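Local coordinates for YesW protein (Bacillus subtilis, PDB 2ZUX) that cleaves the rhamnogalacturonan of plant cell-wall pectin by eliminative endo-cleavage, as a calcium-binding, secreted lyase built on a beta-propeller, at residues G11-K16 against I527-I532; G102-P105 against S109-Y112; K170-R173 against Y178-F181. One frame throughout, in Å; residues are numbered along the deposited sequence.

Contact 1. Residues G11-K16 against I527-I532; sequences GLVAVK and IYTTTI
V15 and V13 rest on T529 and T531 where the N-terminal beta-sheet domain meets the beta-propeller. The strand that begins at V13 pairs through its backbone with strands 20-24 and 76-87. Against 529-531 it makes side-chain contacts alone. Residues 529-532 leave strand 524-528 as loop and pass close to that sheet. V13 and V15 point at them, while A14 and K16 between and after point away.

V15 makes most of the contact on the 11-16 side, and T529 the largest share opposite it. V15 CB lies 3.8 Å from T531 CG2. The two methyls of V15 then divide the work. CG1, anti to the backbone N (chi1 -177°), meets the same T531 CG2 at 3.7 Å. CG2, anti to the carbonyl carbon, touches T529 CG2, also at 3.7 Å. The T531 side chain crosses that of V15 at about a right angle. T529 runs alongside V15 in the opposite sense. V13 adds a looser touch, with its CG2 4.3 Å from T529 CG2.

The two threonines thus turn their methyls to the valines, and the packing is purely nonpolar. T529 CG2 sits between the backbone N and the carbonyl carbon and faces V15, while OG1 turns to E514 OE2 in a hydrogen bond. E514 is a calcium-binding residue, so T529 stands in the second shell of that ion. W87 of the N-terminal sheet also packs on V13 and T529, and F22 packs on T531.

T530 points away from the valines and forms an ST turn. Its OG1 accepts from I532 N at 3.2 Å with a nearly straight N-H (167°), and is also hydrogen-bonded to W458 O.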
ATOM      1  N   GLY A  11     -17.611  -9.238  -1.179  1.00 12.45           N
ATOM      2  CA  GLY A  11     -17.048  -8.209  -2.051  1.00 12.82           C
ATOM      3  C   GLY A  11     -17.763  -8.133  -3.388  1.00 12.73           C
ATOM      4  O   GLY A  11     -17.187  -7.722  -4.391  1.00 13.02           O
ATOM      5  N   LEU A  12     -19.032  -8.537  -3.408  1.00 12.47           N
ATOM      6  CA  LEU A  12     -19.804  -8.585  -4.642  1.00 12.67           C
ATOM      7  C   LEU A  12     -19.953  -7.193  -5.257  1.00 12.81           C
ATOM      8  O   LEU A  12     -20.286  -6.236  -4.557  1.00 13.64           O
ATOM      9  CB  LEU A  12     -21.177  -9.229  -4.390  1.00 12.66           C
ATOM     10  CG  LEU A  12     -22.072  -9.461  -5.605  1.00 13.22           C
ATOM     11  CD1 LEU A  12     -21.437 -10.447  -6.566  1.00 13.91           C
ATOM     12  CD2 LEU A  12     -23.428  -9.973  -5.141  1.00 13.74           C
ATOM     13  N   VAL A  13     -19.686  -7.097  -6.556  1.00 12.89           N
ATOM     14  CA  VAL A  13     -19.832  -5.850  -7.303  1.00 13.52           C
ATOM     15  C   VAL A  13     -20.498  -6.150  -8.648  1.00 13.67           C
ATOM     16  O   VAL A  13     -20.278  -7.216  -9.231  1.00 13.75           O
ATOM     17  CB  VAL A  13     -18.454  -5.124  -7.478  1.00 13.76           C
ATOM     18  CG1 VAL A  13     -17.557  -5.838  -8.480  1.00 14.61           C
ATOM     19  CG2 VAL A  13     -18.646  -3.672  -7.883  1.00 14.57           C
ATOM     20  N   ALA A  14     -21.336  -5.225  -9.113  1.00 13.74           N
ATOM     21  CA  ALA A  14     -22.033  -5.354 -10.385  1.00 14.00           C
ATOM     22  C   ALA A  14     -21.927  -4.034 -11.120  1.00 13.71           C
ATOM     23  O   ALA A  14     -22.205  -2.975 -10.549  1.00 14.33           O
ATOM     24  CB  ALA A  14     -23.495  -5.732 -10.169  1.00 14.02           C
ATOM     25  N   VAL A  15     -21.494  -4.100 -12.373  1.00 13.81           N
ATOM     26  CA  VAL A  15     -21.176  -2.902 -13.135  1.00 14.31           C
ATOM     27  C   VAL A  15     -21.825  -2.988 -14.506  1.00 15.24           C
ATOM     28  O   VAL A  15     -21.677  -3.988 -15.213  1.00 15.02           O
ATOM     29  CB  VAL A  15     -19.641  -2.716 -13.301  1.00 13.55           C
ATOM     30  CG1 VAL A  15     -19.322  -1.412 -14.036  1.00 13.37           C
ATOM     31  CG2 VAL A  15     -18.921  -2.753 -11.950  1.00 14.34           C
ATOM     32  N   LYS A  16     -22.551  -1.938 -14.870  1.00 16.94           N
ATOM     33  CA  LYS A  16     -23.184  -1.856 -16.176  1.00 18.70           C
ATOM     34  C   LYS A  16     -22.134  -1.700 -17.275  1.00 18.92           C
ATOM     35  O   LYS A  16     -21.220  -0.876 -17.165  1.00 18.85           O
ATOM     36  CB  LYS A  16     -24.166  -0.682 -16.199  1.00 18.82           C
ATOM     37  CG  LYS A  16     -25.091  -0.624 -17.402  1.00 20.60           C
ATOM     38  CD  LYS A  16     -25.920   0.662 -17.369  1.00 21.05           C
ATOM     39  CE  LYS A  16     -25.113   1.868 -17.852  1.00 24.33           C
ATOM     40  NZ  LYS A  16     -25.530   3.164 -17.238  1.00 25.98           N
ATOM     41  N   ILE A 527     -13.664   4.931  -7.505  1.00 10.98           N
ATOM     42  CA  ILE A 527     -13.136   3.576  -7.430  1.00 11.26           C
ATOM     43  C   ILE A 527     -13.440   2.872  -8.746  1.00 11.04           C
ATOM     44  O   ILE A 527     -14.607   2.632  -9.061  1.00 11.39           O
ATOM     45  CB  ILE A 527     -13.768   2.774  -6.278  1.00 11.05           C
ATOM     46  CG1 ILE A 527     -13.702   3.559  -4.958  1.00 11.42           C
ATOM     47  CG2 ILE A 527     -13.086   1.403  -6.161  1.00 12.10           C
ATOM     48  CD1 ILE A 527     -14.396   2.862  -3.786  1.00 12.89           C
ATOM     49  N   TYR A 528     -12.398   2.564  -9.513  1.00 11.01           N
ATOM     50  CA  TYR A 528     -12.530   1.833 -10.769  1.00 10.90           C
ATOM     51  C   TYR A 528     -12.293   0.353 -10.505  1.00 11.07           C
ATOM     52  O   TYR A 528     -11.320  -0.014  -9.851  1.00 10.89           O
ATOM     53  CB  TYR A 528     -11.499   2.331 -11.783  1.00 11.34           C
ATOM     54  CG  TYR A 528     -11.785   3.712 -12.339  1.00 12.05           C
ATOM     55  CD1 TYR A 528     -12.293   3.871 -13.632  1.00 12.34           C
ATOM     56  CD2 TYR A 528     -11.545   4.857 -11.582  1.00 12.62           C
ATOM     57  CE1 TYR A 528     -12.556   5.144 -14.145  1.00 13.25           C
ATOM     58  CE2 TYR A 528     -11.804   6.129 -12.090  1.00 14.16           C
ATOM     59  CZ  TYR A 528     -12.308   6.257 -13.364  1.00 14.12           C
ATOM     60  OH  TYR A 528     -12.562   7.526 -13.853  1.00 14.96           O
ATOM     61  N   THR A 529     -13.196  -0.490 -10.996  1.00 11.21           N
ATOM     62  CA  THR A 529     -13.038  -1.938 -10.944  1.00 11.26           C
ATOM     63  C   THR A 529     -13.107  -2.455 -12.370  1.00 11.48           C
ATOM     64  O   THR A 529     -13.863  -1.931 -13.187  1.00 11.79           O
ATOM     65  CB  THR A 529     -14.095  -2.615 -10.026  1.00 11.09           C
ATOM     66  OG1 THR A 529     -13.697  -3.963  -9.736  1.00 11.00           O
ATOM     67  CG2 THR A 529     -15.494  -2.625 -10.654  1.00 11.79           C
ATOM     68  N   THR A 530     -12.311  -3.463 -12.691  1.00 11.47           N
ATOM     69  CA  THR A 530     -12.286  -3.966 -14.053  1.00 11.41           C
ATOM     70  C   THR A 530     -13.587  -4.674 -14.442  1.00 11.71           C
ATOM     71  O   THR A 530     -14.238  -5.315 -13.610  1.00 11.63           O
ATOM     72  CB  THR A 530     -11.069  -4.881 -14.304  1.00 11.78           C
ATOM     73  OG1 THR A 530     -10.913  -5.056 -15.715  1.00 12.10           O
ATOM     74  CG2 THR A 530     -11.228  -6.245 -13.637  1.00 11.81           C
ATOM     75  N   THR A 531     -13.950  -4.535 -15.715  1.00 12.40           N
ATOM     76  CA  THR A 531     -15.043  -5.326 -16.290  1.00 13.09           C
ATOM     77  C   THR A 531     -14.550  -6.214 -17.426  1.00 13.53           C
ATOM     78  O   THR A 531     -15.345  -6.716 -18.233  1.00 14.14           O
ATOM     79  CB  THR A 531     -16.222  -4.450 -16.774  1.00 13.32           C
ATOM     80  OG1 THR A 531     -15.758  -3.528 -17.762  1.00 14.24           O
ATOM     81  CG2 THR A 531     -16.830  -3.691 -15.607  1.00 13.93           C
ATOM     82  N   ILE A 532     -13.237  -6.429 -17.481  1.00 13.01           N
ATOM     83  CA  ILE A 532     -12.656  -7.358 -18.447  1.00 13.20           C
ATOM     84  C   ILE A 532     -12.794  -8.772 -17.880  1.00 13.85           C
ATOM     85  O   ILE A 532     -12.283  -9.057 -16.793  1.00 13.56           O
ATOM     86  CB  ILE A 532     -11.179  -7.028 -18.730  1.00 13.34           C
ATOM     87  CG1 ILE A 532     -11.058  -5.628 -19.336  1.00 13.45           C
ATOM     88  CG2 ILE A 532     -10.568  -8.069 -19.676  1.00 13.63           C
ATOM     89  CD1 ILE A 532      -9.659  -5.017 -19.261  1.00 14.42           C
TER

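Contact 2. Residues G102-P105 against S109-Y112; sequences GTTP and SYTY. With RAM (alpha-L-rhamnopyranose), chain O.
A short beta hairpin at the edge of a propeller sheet brings G102 and T103 against Y110 and S109. Strand 102-103 is outermost in its sheet. G102 and Y110 form an antiparallel hydrogen-bonded pair: G102 N gives to Y110 O at 3.0 Å, and Y110 N gives to G102 O at 2.9 Å. T103 and S109 are the next, non-hydrogen-bonded pair, with side chains on the other face from Y110.

The ring of Y110 folds back over its own partner. CG sits between the backbone N and the carbonyl carbon (chi1 56°), and this swings the ring across G102. G102 CA makes a CH-pi contact over the face, 3.9 Å from the ring centroid and 24° off the normal. A CB on G102 would collide with Y110 OH. T104 N lies at the ring edge, near the plane, and T104 CG2 is 4.0 Å from Y110 CD2. T104 OG1 turns instead to K106 N in the turn.

The ring ends at a bound rhamnose. Y110 OH is 3.5 Å and T103 O 3.8 Å from rhamnose C6, and P105 CG is 3.6 Å from rhamnose O4. D150 and R218 supply hydrogen bonds to this sugar. Lacking a side chain, G102 lets the ring lie over it, a cross-strand glycine-aromatic pairing known from antiparallel sheets, which places the phenol end of Y110 beside the rhamnose.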
ATOM      1  N   GLY A 102      -6.593  27.623   3.991  1.00 17.72           N
ATOM      2  CA  GLY A 102      -6.161  28.446   5.105  1.00 18.07           C
ATOM      3  C   GLY A 102      -5.002  29.335   4.740  1.00 17.95           C
ATOM      4  O   GLY A 102      -4.640  29.467   3.566  1.00 17.37           O
ATOM      5  N   THR A 103      -4.423  29.941   5.768  1.00 18.39           N
ATOM      6  CA  THR A 103      -3.299  30.843   5.617  1.00 19.00           C
ATOM      7  C   THR A 103      -2.261  30.494   6.680  1.00 18.75           C
ATOM      8  O   THR A 103      -2.612  30.201   7.821  1.00 19.09           O
ATOM      9  CB  THR A 103      -3.755  32.312   5.757  1.00 19.23           C
ATOM     10  OG1 THR A 103      -4.792  32.581   4.803  1.00 21.12           O
ATOM     11  CG2 THR A 103      -2.613  33.255   5.498  1.00 20.17           C
ATOM     12  N   THR A 104      -0.989  30.513   6.294  1.00 18.54           N
ATOM     13  CA  THR A 104       0.104  30.239   7.226  1.00 18.35           C
ATOM     14  C   THR A 104       0.430  31.504   8.023  1.00 18.88           C
ATOM     15  O   THR A 104      -0.071  32.583   7.688  1.00 18.84           O
ATOM     16  CB  THR A 104       1.388  29.809   6.494  1.00 18.23           C
ATOM     17  OG1 THR A 104       1.950  30.941   5.817  1.00 17.77           O
ATOM     18  CG2 THR A 104       1.118  28.676   5.504  1.00 18.06           C
ATOM     19  N   PRO A 105       1.267  31.388   9.078  1.00 19.20           N
ATOM     20  CA  PRO A 105       1.700  32.591   9.805  1.00 19.73           C
ATOM     21  C   PRO A 105       2.417  33.633   8.939  1.00 20.12           C
ATOM     22  O   PRO A 105       2.534  34.785   9.353  1.00 20.56           O
ATOM     23  CB  PRO A 105       2.653  32.028  10.865  1.00 19.68           C
ATOM     24  CG  PRO A 105       2.176  30.625  11.078  1.00 19.55           C
ATOM     25  CD  PRO A 105       1.812  30.165   9.699  1.00 19.24           C
ATOM     26  N   SER A 109      -1.514  31.632   1.420  1.00 17.22           N
ATOM     27  CA  SER A 109      -2.736  30.850   1.264  1.00 17.28           C
ATOM     28  C   SER A 109      -2.419  29.439   0.773  1.00 16.55           C
ATOM     29  O   SER A 109      -1.441  29.218   0.059  1.00 16.67           O
ATOM     30  CB  SER A 109      -3.696  31.541   0.290  1.00 17.63           C
ATOM     31  OG  SER A 109      -3.160  31.559  -1.017  1.00 20.43           O
ATOM     32  N   TYR A 110      -3.262  28.493   1.165  1.00 15.98           N
ATOM     33  CA  TYR A 110      -3.160  27.127   0.666  1.00 15.31           C
ATOM     34  C   TYR A 110      -4.537  26.498   0.587  1.00 15.05           C
ATOM     35  O   TYR A 110      -5.457  26.887   1.312  1.00 15.25           O
ATOM     36  CB  TYR A 110      -2.240  26.262   1.544  1.00 15.73           C
ATOM     37  CG  TYR A 110      -2.661  26.223   2.987  1.00 16.22           C
ATOM     38  CD1 TYR A 110      -3.563  25.261   3.453  1.00 14.96           C
ATOM     39  CD2 TYR A 110      -2.167  27.158   3.893  1.00 16.37           C
ATOM     40  CE1 TYR A 110      -3.960  25.245   4.786  1.00 16.90           C
ATOM     41  CE2 TYR A 110      -2.547  27.147   5.208  1.00 18.73           C
ATOM     42  CZ  TYR A 110      -3.440  26.198   5.654  1.00 18.34           C
ATOM     43  OH  TYR A 110      -3.793  26.227   6.980  1.00 21.57           O
ATOM     44  N   THR A 111      -4.650  25.499  -0.279  1.00 14.30           N
ATOM     45  CA  THR A 111      -5.878  24.732  -0.429  1.00 14.40           C
ATOM     46  C   THR A 111      -5.541  23.255  -0.283  1.00 13.95           C
ATOM     47  O   THR A 111      -4.361  22.883  -0.219  1.00 14.04           O
ATOM     48  CB  THR A 111      -6.532  24.969  -1.804  1.00 14.43           C
ATOM     49  OG1 THR A 111      -5.585  24.690  -2.837  1.00 15.18           O
ATOM     50  CG2 THR A 111      -7.023  26.413  -1.937  1.00 15.93           C
ATOM     51  N   TYR A 112      -6.571  22.422  -0.230  1.00 13.23           N
ATOM     52  CA  TYR A 112      -6.376  20.984  -0.029  1.00 12.56           C
ATOM     53  C   TYR A 112      -6.706  20.150  -1.248  1.00 12.93           C
ATOM     54  O   TYR A 112      -7.627  20.466  -2.001  1.00 13.53           O
ATOM     55  CB  TYR A 112      -7.223  20.511   1.143  1.00 12.72           C
ATOM     56  CG  TYR A 112      -6.620  20.898   2.465  1.00 12.39           C
ATOM     57  CD1 TYR A 112      -7.062  22.024   3.160  1.00 13.11           C
ATOM     58  CD2 TYR A 112      -5.587  20.144   3.016  1.00 11.97           C
ATOM     59  CE1 TYR A 112      -6.490  22.375   4.387  1.00 13.32           C
ATOM     60  CE2 TYR A 112      -5.004  20.489   4.222  1.00 12.07           C
ATOM     61  CZ  TYR A 112      -5.460  21.605   4.906  1.00 12.61           C
ATOM     62  OH  TYR A 112      -4.903  21.955   6.108  1.00 14.68           O
TER
HETATM   63  C1  RAM O 641      -3.400  25.511  12.192  1.00 21.31           C
HETATM   64  C2  RAM O 641      -3.625  26.711  13.109  1.00 22.98           C
HETATM   65  C3  RAM O 641      -2.387  27.607  13.116  1.00 22.98           C
HETATM   66  C4  RAM O 641      -1.937  27.946  11.695  1.00 22.12           C
HETATM   67  C5  RAM O 641      -1.750  26.666  10.875  1.00 21.68           C
HETATM   68  C6  RAM O 641      -1.376  26.958   9.424  1.00 21.91           C
HETATM   69  O1  RAM O 641      -2.464  24.629  12.778  1.00 20.32           O
HETATM   70  O2  RAM O 641      -4.745  27.435  12.645  1.00 24.86           O
HETATM   71  O3  RAM O 641      -2.661  28.797  13.823  1.00 23.88           O
HETATM   72  O4  RAM O 641      -0.748  28.711  11.743  1.00 20.54           O
HETATM   73  O5  RAM O 641      -2.954  25.918  10.904  1.00 21.00           O

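Contact 3. Residues K170-R173 against Y178-F181; sequences KNIR and YTQF. With RAM (alpha-L-rhamnopyranose), chain O.
R173 and Y178 bring their CA atoms to 6.6 Å across a bend of irregular chain, and a water spans the backbones, giving to R173 O at 2.7 Å and accepting from T179 N at 2.9 Å. The side chains of R173 and Y178 carry the rest. R173 CB stands over the middle of the Y178 ring, 4.0 Å from its centroid and only 8° off the normal, a CH-pi contact. CG is anti to the backbone N (chi1 -157°), and the chain runs extended to NE. It passes over the ring toward the phenol end, with CD 3.5 Å from Y178 CZ. NH1 then gives a hydrogen bond to Y178 OH at 2.9 Å, which lies close to the guanidinium plane. The guanidinium and ring planes stand 88° apart.

Both segments belong to the loop linking strands 162-167 and 182-184, which lie in successive sheets of the beta-propeller. R173 is buried; its NE is bonded to G222 O, and NH2 to G146 O and Q144 O. A phenylalanine in place of Y178 would keep a ring under R173 CB, but would probably leave that N-H of NH1 without its phenol acceptor, at a buried site. Beside this pair, I172 CG2 meets T179 OG1 at 3.3 Å, the side chains crossing at about a right angle. K170, a carbohydrate-binding residue of the rhamnose pocket, has CB 3.4 Å from rhamnose O1.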
ATOM      1  N   LYS A 170      -0.532  21.940  14.058  1.00 10.99           N
ATOM      2  CA  LYS A 170       0.615  22.755  13.656  1.00 11.57           C
ATOM      3  C   LYS A 170       1.976  22.115  13.916  1.00 11.09           C
ATOM      4  O   LYS A 170       2.974  22.550  13.334  1.00 11.28           O
ATOM      5  CB  LYS A 170       0.559  24.118  14.352  1.00 11.88           C
ATOM      6  CG  LYS A 170       0.713  24.043  15.867  1.00 12.75           C
ATOM      7  CD  LYS A 170       0.725  25.416  16.529  1.00 13.62           C
ATOM      8  CE  LYS A 170      -0.566  26.187  16.295  1.00 14.86           C
ATOM      9  NZ  LYS A 170      -1.732  25.550  16.965  1.00 15.01           N
ATOM     10  N   ASN A 171       2.030  21.107  14.784  1.00 10.82           N
ATOM     11  CA  ASN A 171       3.308  20.492  15.137  1.00 10.73           C
ATOM     12  C   ASN A 171       3.643  19.243  14.324  1.00 10.42           C
ATOM     13  O   ASN A 171       4.614  18.556  14.622  1.00 10.72           O
ATOM     14  CB  ASN A 171       3.412  20.247  16.638  1.00 11.17           C
ATOM     15  CG  ASN A 171       3.341  21.530  17.433  1.00 10.67           C
ATOM     16  OD1 ASN A 171       2.534  21.654  18.361  1.00 13.96           O
ATOM     17  ND2 ASN A 171       4.158  22.505  17.061  1.00  9.80           N
ATOM     18  N   ILE A 172       2.858  18.988  13.281  1.00  9.94           N
ATOM     19  CA  ILE A 172       3.164  17.932  12.327  1.00 10.30           C
ATOM     20  C   ILE A 172       3.244  18.571  10.945  1.00 10.14           C
ATOM     21  O   ILE A 172       2.222  18.984  10.378  1.00 10.91           O
ATOM     22  CB  ILE A 172       2.091  16.802  12.349  1.00 10.24           C
ATOM     23  CG1 ILE A 172       2.086  16.055  13.697  1.00 10.82           C
ATOM     24  CG2 ILE A 172       2.298  15.835  11.174  1.00 10.80           C
ATOM     25  CD1 ILE A 172       3.376  15.300  14.052  1.00 11.64           C
ATOM     26  N   ARG A 173       4.458  18.653  10.404  1.00 10.24           N
ATOM     27  CA  ARG A 173       4.666  19.271   9.097  1.00 10.12           C
ATOM     28  C   ARG A 173       4.066  18.412   7.979  1.00  9.98           C
ATOM     29  O   ARG A 173       4.066  17.186   8.067  1.00 10.24           O
ATOM     30  CB  ARG A 173       6.164  19.474   8.855  1.00 10.25           C
ATOM     31  CG  ARG A 173       6.492  20.547   7.841  1.00 10.50           C
ATOM     32  CD  ARG A 173       7.973  20.582   7.558  1.00 10.50           C
ATOM     33  NE  ARG A 173       8.349  21.837   6.917  1.00 11.04           N
ATOM     34  CZ  ARG A 173       9.297  21.961   5.995  1.00 11.22           C
ATOM     35  NH1 ARG A 173       9.993  20.905   5.578  1.00 12.29           N
ATOM     36  NH2 ARG A 173       9.543  23.160   5.485  1.00 11.81           N
ATOM     37  N   TYR A 178       6.805  12.925   6.052  1.00  8.42           N
ATOM     38  CA  TYR A 178       6.413  13.180   7.437  1.00  8.99           C
ATOM     39  C   TYR A 178       5.398  12.127   7.931  1.00  9.18           C
ATOM     40  O   TYR A 178       5.806  11.050   8.349  1.00  9.47           O
ATOM     41  CB  TYR A 178       5.960  14.645   7.605  1.00  9.13           C
ATOM     42  CG  TYR A 178       7.098  15.635   7.377  1.00  9.35           C
ATOM     43  CD1 TYR A 178       8.028  15.907   8.392  1.00  9.03           C
ATOM     44  CD2 TYR A 178       7.271  16.256   6.136  1.00 10.04           C
ATOM     45  CE1 TYR A 178       9.078  16.793   8.184  1.00  9.58           C
ATOM     46  CE2 TYR A 178       8.324  17.149   5.912  1.00 10.07           C
ATOM     47  CZ  TYR A 178       9.219  17.398   6.946  1.00  9.73           C
ATOM     48  OH  TYR A 178      10.275  18.264   6.734  1.00 10.13           O
ATOM     49  N   THR A 179       4.095  12.395   7.844  1.00  9.63           N
ATOM     50  CA  THR A 179       3.091  11.448   8.344  1.00  9.77           C
ATOM     51  C   THR A 179       3.056  10.185   7.499  1.00  9.11           C
ATOM     52  O   THR A 179       2.888  10.246   6.274  1.00  9.31           O
ATOM     53  CB  THR A 179       1.688  12.082   8.365  1.00  9.58           C
ATOM     54  OG1 THR A 179       1.700  13.213   9.246  1.00  9.85           O
ATOM     55  CG2 THR A 179       0.640  11.096   8.847  1.00 10.22           C
ATOM     56  N   GLN A 180       3.202   9.050   8.188  1.00  9.07           N
ATOM     57  CA  GLN A 180       3.112   7.710   7.611  1.00  8.93           C
ATOM     58  C   GLN A 180       2.051   6.975   8.423  1.00  9.16           C
ATOM     59  O   GLN A 180       2.266   6.681   9.596  1.00  9.89           O
ATOM     60  CB  GLN A 180       4.473   7.003   7.703  1.00  9.23           C
ATOM     61  CG  GLN A 180       5.665   7.850   7.248  1.00  8.91           C
ATOM     62  CD  GLN A 180       5.517   8.427   5.847  1.00  9.56           C
ATOM     63  OE1 GLN A 180       4.832   7.876   4.980  1.00 10.06           O
ATOM     64  NE2 GLN A 180       6.181   9.555   5.619  1.00  9.62           N
ATOM     65  N   PHE A 181       0.892   6.720   7.824  1.00  9.07           N
ATOM     66  CA  PHE A 181      -0.250   6.231   8.600  1.00  9.23           C
ATOM     67  C   PHE A 181      -0.574   4.772   8.350  1.00  9.47           C
ATOM     68  O   PHE A 181      -0.699   4.328   7.210  1.00  9.48           O
ATOM     69  CB  PHE A 181      -1.476   7.149   8.448  1.00  9.75           C
ATOM     70  CG  PHE A 181      -2.014   7.267   7.035  1.00  9.52           C
ATOM     71  CD1 PHE A 181      -3.169   6.590   6.666  1.00 10.95           C
ATOM     72  CD2 PHE A 181      -1.392   8.083   6.088  1.00 10.54           C
ATOM     73  CE1 PHE A 181      -3.680   6.704   5.376  1.00  9.88           C
ATOM     74  CE2 PHE A 181      -1.895   8.187   4.788  1.00 10.94           C
ATOM     75  CZ  PHE A 181      -3.034   7.497   4.438  1.00 10.83           C
TER
HETATM   76  C1  RAM O 641      -3.400  25.511  12.192  1.00 21.31           C
HETATM   77  C2  RAM O 641      -3.625  26.711  13.109  1.00 22.98           C
HETATM   78  C3  RAM O 641      -2.387  27.607  13.116  1.00 22.98           C
HETATM   79  C4  RAM O 641      -1.937  27.946  11.695  1.00 22.12           C
HETATM   80  C5  RAM O 641      -1.750  26.666  10.875  1.00 21.68           C
HETATM   81  C6  RAM O 641      -1.376  26.958   9.424  1.00 21.91           C
HETATM   82  O1  RAM O 641      -2.464  24.629  12.778  1.00 20.32           O
HETATM   83  O2  RAM O 641      -4.745  27.435  12.645  1.00 24.86           O
HETATM   84  O3  RAM O 641      -2.661  28.797  13.823  1.00 23.88           O
HETATM   85  O4  RAM O 641      -0.748  28.711  11.743  1.00 20.54           O
HETATM   86  O5  RAM O 641      -2.954  25.918  10.904  1.00 21.00           O
HETATM   87  O   HOH W   1       2.711  14.942   7.498  1.00  9.02           O

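In the fold
Contacts 2 and 3 lie on one side of the molecule, with centres about 16 Å apart and nearest atoms about 7 Å apart. They do not touch each other, but both reach the same rhamnose: contact 2 through T103, P105 and Y110, and contact 3 through K170. D150 and R218 complete that pocket, which is consistent with one of the additional rhamnose sites away from the active site. N115 and D135 bind substrate at another rhamnose. Contact 1 is remote, its centre about 38 Å from that of contact 2. Contacts 1 and 3 lie on opposite sides of the chain's centre. Contact 1 has a calcium ion about 5 Å from the T529 side chain.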